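Long-range contacts in SusD homolog (Bacteroides thetaiotaomicron VPI-5482, PDB 3IV0), which probably binds glycans at the outer membrane as a SusD-family protein, although its own ligand has not been established: residues Y30-N35 with F95-Q100; I89-V94 with H464-K469. All blocks are in the same frame, centred on the assembly; numbering follows the deposited sequence. Where two conformers were deposited one is given.

Contact 1: residues Y30-N35 with F95-Q100; sequences YNSFRN and FYTAIQ
Ser-32 and Ala-98 mark the line where two antiparallel helices pack side by side. Their CA atoms lie 5.3 Å apart, a close approach that goes with the small side chains here. The short axes approach to 8.0 Å, and the angle between their N-to-C directions is 165°. Both side chains leave the backbone toward the other helix, and Ser-32 CB meets Ala-98 CB at 3.9 Å. Ser-32 has the most surface covered in this contact. Its hydroxyl stands beside its own backbone N, and OG reaches CG2 of Thr-97 at 3.5 Å. Thr-97 thus offers its methyl to the serine, while its OG1 bonds back to the carbonyl of Asp-93. Ser-32 OG also makes a weak bond to Ser-28 O, within its own helix. No hydrogen bond joins the two segments, so these two segments meet by packing alone.

Phe-33 and Phe-95 close one flank of this line. Neither side chain leaves the backbone toward the other helix, but both rings come nearer at their ends. Phe-33 CG lies opposite its backbone N (chi1 -175°), which carries the ring out along the flank toward Phe-95. CE1 of Phe-33 touches CE1 of Phe-95 at 3.9 Å. The Phe-33 atom arrives at the edge of the Phe-95 ring, near its plane. The planes are 70° apart, yet the pair is neither a stack nor an edge-to-face pair.

This is antiparallel helix-helix packing, largely buried, in the helical TPR-related part of the SusD fold. It joins helix 19-39 to helix 93-108. Helix 117-142 lies against the aromatic flank: Phe-33 packs on Met-130 and Leu-133 and sets its ring edge-to-face with Phe-137, while Phe-95 packs on Ile-138. Strand 264-268 also touches Phe-33, through Ile-268.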
# COMPACT_ATOMS: atom_id res chain seq x y z
N TYR A 30 -6.44 11.44 -8.87
CA TYR A 30 -5.94 11.25 -7.52
C TYR A 30 -7.08 11.18 -6.51
O TYR A 30 -7.10 10.34 -5.62
CB TYR A 30 -5.00 12.35 -7.13
CG TYR A 30 -3.63 12.32 -7.75
CD1 TYR A 30 -2.61 11.63 -7.16
CD2 TYR A 30 -3.35 13.02 -8.92
CE1 TYR A 30 -1.34 11.60 -7.67
CE2 TYR A 30 -2.08 13.01 -9.45
CZ TYR A 30 -1.07 12.30 -8.85
OH TYR A 30 0.20 12.31 -9.36
N ASN A 31 -8.09 12.04 -6.67
CA ASN A 31 -9.25 11.99 -5.78
C ASN A 31 -9.98 10.67 -5.82
O ASN A 31 -10.37 10.14 -4.78
CB ASN A 31 -10.18 13.18 -6.10
CG ASN A 31 -11.30 13.32 -5.12
OD1 ASN A 31 -11.05 13.57 -3.95
ND2 ASN A 31 -12.54 13.11 -5.57
N SER A 32 -10.20 10.14 -7.01
CA SER A 32 -10.85 8.86 -7.13
C SER A 32 -10.03 7.74 -6.50
O SER A 32 -10.61 6.89 -5.82
CB SER A 32 -11.20 8.49 -8.58
OG SER A 32 -12.22 9.36 -9.07
N PHE A 33 -8.72 7.76 -6.67
CA PHE A 33 -7.88 6.74 -6.04
C PHE A 33 -8.00 6.87 -4.52
O PHE A 33 -8.09 5.86 -3.82
CB PHE A 33 -6.45 6.91 -6.47
CG PHE A 33 -5.55 5.82 -5.97
CD1 PHE A 33 -5.49 4.59 -6.62
CD2 PHE A 33 -4.79 6.01 -4.85
CE1 PHE A 33 -4.64 3.59 -6.15
CE2 PHE A 33 -3.97 5.00 -4.39
CZ PHE A 33 -3.91 3.80 -5.04
N ARG A 34 -8.01 8.08 -3.99
CA ARG A 34 -8.18 8.30 -2.58
C ARG A 34 -9.54 7.77 -2.12
O ARG A 34 -9.66 7.16 -1.05
CB ARG A 34 -8.07 9.78 -2.26
CG ARG A 34 -8.42 10.12 -0.83
CD ARG A 34 -8.03 11.52 -0.49
NE ARG A 34 -8.65 12.50 -1.38
CZ ARG A 34 -8.21 13.74 -1.52
NH1 ARG A 34 -7.17 14.18 -0.85
NH2 ARG A 34 -8.87 14.56 -2.36
N ASN A 35 -10.60 8.04 -2.88
CA ASN A 35 -11.91 7.51 -2.53
C ASN A 35 -11.93 5.99 -2.48
O ASN A 35 -12.57 5.43 -1.57
CB ASN A 35 -12.97 8.04 -3.50
CG ASN A 35 -13.37 9.47 -3.20
OD1 ASN A 35 -13.21 9.94 -2.10
ND2 ASN A 35 -13.90 10.14 -4.23
N PHE A 95 -11.98 2.49 -8.43
CA PHE A 95 -10.68 2.38 -9.11
C PHE A 95 -10.86 2.53 -10.62
O PHE A 95 -10.03 3.17 -11.28
CB PHE A 95 -10.02 1.01 -8.83
CG PHE A 95 -9.49 0.86 -7.43
CD1 PHE A 95 -8.34 1.54 -7.04
CD2 PHE A 95 -10.09 0.00 -6.52
CE1 PHE A 95 -7.85 1.38 -5.76
CE2 PHE A 95 -9.58 -0.14 -5.26
CZ PHE A 95 -8.48 0.52 -4.90
N TYR A 96 -11.91 1.92 -11.19
CA TYR A 96 -12.10 2.10 -12.63
C TYR A 96 -12.51 3.53 -13.02
O TYR A 96 -12.21 3.96 -14.14
CB TYR A 96 -13.09 1.07 -13.22
CG TYR A 96 -12.41 -0.24 -13.51
CD1 TYR A 96 -11.54 -0.38 -14.58
CD2 TYR A 96 -12.60 -1.33 -12.69
CE1 TYR A 96 -10.90 -1.55 -14.80
CE2 TYR A 96 -11.96 -2.50 -12.92
CZ TYR A 96 -11.13 -2.62 -13.98
OH TYR A 96 -10.49 -3.83 -14.16
N THR A 97 -13.10 4.29 -12.12
CA THR A 97 -13.31 5.72 -12.38
C THR A 97 -11.95 6.40 -12.57
O THR A 97 -11.78 7.18 -13.51
CB THR A 97 -14.11 6.39 -11.26
OG1 THR A 97 -15.38 5.76 -11.11
CG2 THR A 97 -14.32 7.91 -11.52
N ALA A 98 -10.98 6.14 -11.69
CA ALA A 98 -9.64 6.64 -11.84
C ALA A 98 -9.01 6.21 -13.16
O ALA A 98 -8.41 7.01 -13.88
CB ALA A 98 -8.76 6.21 -10.63
N ILE A 99 -9.11 4.92 -13.44
CA ILE A 99 -8.53 4.36 -14.67
C ILE A 99 -9.13 5.00 -15.92
O ILE A 99 -8.41 5.40 -16.83
CB ILE A 99 -8.66 2.81 -14.70
CG1 ILE A 99 -7.71 2.18 -13.67
CG2 ILE A 99 -8.41 2.25 -16.09
CD1 ILE A 99 -8.16 0.78 -13.26
N GLN A 100 -10.45 5.11 -15.95
CA GLN A 100 -11.11 5.67 -17.12
C GLN A 100 -10.78 7.16 -17.27
O GLN A 100 -10.62 7.65 -18.40
CB GLN A 100 -12.62 5.44 -17.07
CG GLN A 100 -13.44 6.26 -18.07
CD GLN A 100 -13.21 5.88 -19.54
OE1 GLN A 100 -12.36 6.46 -20.23
NE2 GLN A 100 -14.00 4.93 -20.01

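Contact 2: residues I89-V94 with H464-K469; sequences IMQWDV and HRNALK
His-464 and Gln-91 have the most surface buried here, and their side chains run side by side in the same direction. Gln-91 CG lies 3.4 Å from His-464 CB. Further out, Gln-91 NE2 sits over the centre of the imidazole of His-464, 3.3 Å above its plane. The amide is tilted 41° from the ring. Its other end, OE1, accepts a weak bond of 3.3 Å from Asn-466 ND2.

The imidazole is held by its two nitrogens. ND1 accepts from Asn-466 N at 2.9 Å and caps the turn that enters helix 466-470. NE2 is hydrogen-bonded to Asp-82 OD1. CG of His-464 is anti to its backbone N (chi1 -167°), which brings one face of the ring under Gln-91 NE2. The backbone adds a nearly straight bond of 3.0 Å from His-464 N to Met-90 O.

Ala-467 is covered by Trp-92. Its CB lies 3.8 Å from Trp-92 NE1. That indole nitrogen donates to a water in the ring plane, and the water donates to Ala-467 O, bridging the segments.

The contact sets the SusD-like N-terminal region against the C-terminal SusD family region, 370 residues on. Trp-92 is the N-cap residue of helix 93-108, so the start of that helix is tied to the turn leading into helix 466-470. Trp-92 also packs on strand 145-146, and selenomethionine Met-90 on helix 73-79.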
# COMPACT_ATOMS: atom_id res chain seq x y z
N ILE A 89 -16.01 -2.75 -0.57
CA ILE A 89 -14.61 -3.04 -0.78
C ILE A 89 -14.47 -4.08 -1.91
O ILE A 89 -13.47 -4.15 -2.59
CB ILE A 89 -13.98 -3.53 0.54
CG1 ILE A 89 -14.13 -2.50 1.66
CG2 ILE A 89 -12.49 -3.84 0.32
CD1 ILE A 89 -13.76 -3.03 3.03
N MSE A 90 -15.54 -4.84 -2.12
CA MSE A 90 -15.58 -5.86 -3.17
C MSE A 90 -15.97 -5.33 -4.54
O MSE A 90 -16.18 -6.10 -5.46
CB MSE A 90 -16.56 -6.94 -2.78
CG MSE A 90 -16.13 -7.69 -1.55
SE MSE A 90 -17.51 -8.75 -0.67
CE MSE A 90 -16.52 -9.08 1.00
N GLN A 91 -16.09 -4.01 -4.64
CA GLN A 91 -16.42 -3.32 -5.87
C GLN A 91 -15.27 -2.52 -6.39
O GLN A 91 -14.75 -1.62 -5.72
CB GLN A 91 -17.63 -2.40 -5.65
CG GLN A 91 -18.89 -3.21 -5.34
CD GLN A 91 -20.03 -2.38 -4.85
OE1 GLN A 91 -20.35 -1.33 -5.42
NE2 GLN A 91 -20.64 -2.81 -3.78
N TRP A 92 -14.85 -2.83 -7.61
CA TRP A 92 -13.74 -2.13 -8.24
C TRP A 92 -14.14 -0.86 -8.97
O TRP A 92 -13.30 -0.20 -9.60
CB TRP A 92 -12.92 -3.09 -9.13
CG TRP A 92 -13.70 -3.82 -10.16
CD1 TRP A 92 -14.79 -3.37 -10.87
CD2 TRP A 92 -13.47 -5.15 -10.58
NE1 TRP A 92 -15.20 -4.34 -11.72
CE2 TRP A 92 -14.42 -5.45 -11.58
CE3 TRP A 92 -12.51 -6.12 -10.24
CZ2 TRP A 92 -14.48 -6.69 -12.19
CZ3 TRP A 92 -12.57 -7.37 -10.86
CH2 TRP A 92 -13.55 -7.63 -11.83
N ASP A 93 -15.41 -0.46 -8.86
CA ASP A 93 -15.93 0.70 -9.59
C ASP A 93 -15.15 1.99 -9.41
O ASP A 93 -14.91 2.70 -10.40
CB ASP A 93 -17.44 0.94 -9.29
CG ASP A 93 -17.73 1.27 -7.82
OD1 ASP A 93 -17.04 0.75 -6.93
OD2 ASP A 93 -18.67 2.07 -7.55
N VAL A 94 -14.77 2.33 -8.19
CA VAL A 94 -14.11 3.61 -7.98
C VAL A 94 -12.69 3.60 -8.54
O VAL A 94 -12.26 4.58 -9.14
CB VAL A 94 -14.12 4.01 -6.52
CG1 VAL A 94 -13.44 5.39 -6.35
CG2 VAL A 94 -15.57 4.04 -6.00
N HIS A 464 -18.11 -8.33 -6.00
CA HIS A 464 -19.52 -8.01 -5.77
C HIS A 464 -20.34 -8.13 -7.05
O HIS A 464 -19.88 -7.83 -8.13
CB HIS A 464 -19.57 -6.58 -5.23
CG HIS A 464 -20.89 -6.19 -4.65
ND1 HIS A 464 -21.95 -5.75 -5.42
CD2 HIS A 464 -21.32 -6.18 -3.36
CE1 HIS A 464 -22.97 -5.46 -4.61
NE2 HIS A 464 -22.61 -5.71 -3.36
N ARG A 465 -21.59 -8.54 -6.89
CA ARG A 465 -22.49 -8.67 -8.05
C ARG A 465 -22.63 -7.39 -8.86
O ARG A 465 -22.89 -7.45 -10.05
CB ARG A 465 -23.85 -9.16 -7.58
CG ARG A 465 -24.53 -8.20 -6.63
N ASN A 466 -22.47 -6.22 -8.26
CA ASN A 466 -22.56 -4.99 -9.02
C ASN A 466 -21.58 -4.97 -10.19
O ASN A 466 -21.83 -4.34 -11.23
CB ASN A 466 -22.35 -3.75 -8.13
CG ASN A 466 -23.49 -3.55 -7.09
OD1 ASN A 466 -24.51 -4.26 -7.10
ND2 ASN A 466 -23.27 -2.62 -6.17
N ALA A 467 -20.47 -5.68 -10.06
CA ALA A 467 -19.50 -5.73 -11.14
C ALA A 467 -20.05 -6.46 -12.35
O ALA A 467 -19.67 -6.16 -13.47
CB ALA A 467 -18.19 -6.38 -10.66
N LEU A 468 -20.98 -7.39 -12.12
CA LEU A 468 -21.61 -8.16 -13.20
C LEU A 468 -22.69 -7.39 -13.92
O LEU A 468 -22.98 -7.71 -15.05
CB LEU A 468 -22.25 -9.44 -12.65
CG LEU A 468 -21.36 -10.30 -11.78
CD1 LEU A 468 -22.09 -11.53 -11.25
CD2 LEU A 468 -20.15 -10.70 -12.59
N LYS A 469 -23.32 -6.44 -13.24
CA LYS A 469 -24.33 -5.61 -13.86
C LYS A 469 -23.55 -4.79 -14.86
O LYS A 469 -23.88 -4.76 -16.03
CB LYS A 469 -24.98 -4.68 -12.83
O HOH W 1 -17.46 -4.34 -13.66

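From the N terminus, helix 19-39 comes first and supplies 30-35. The chain then passes through further helices and a short strand to 89-94, which leads directly into 95-100. Contact 1 closes this loop of 59 residues. Contact 2 closes a far longer one of 369 residues, bringing 464-469 near the C terminus back to the start of helix 93-108. The two loops cross, since their segments alternate along the chain. Helix 93-108 serves both contacts, whose centres are about 14 Å apart. They touch directly where Val-94 CG1 packs on Ser-32 O at 3.2 Å. Together they link helix 19-39, helix 93-108 and the C-terminal region.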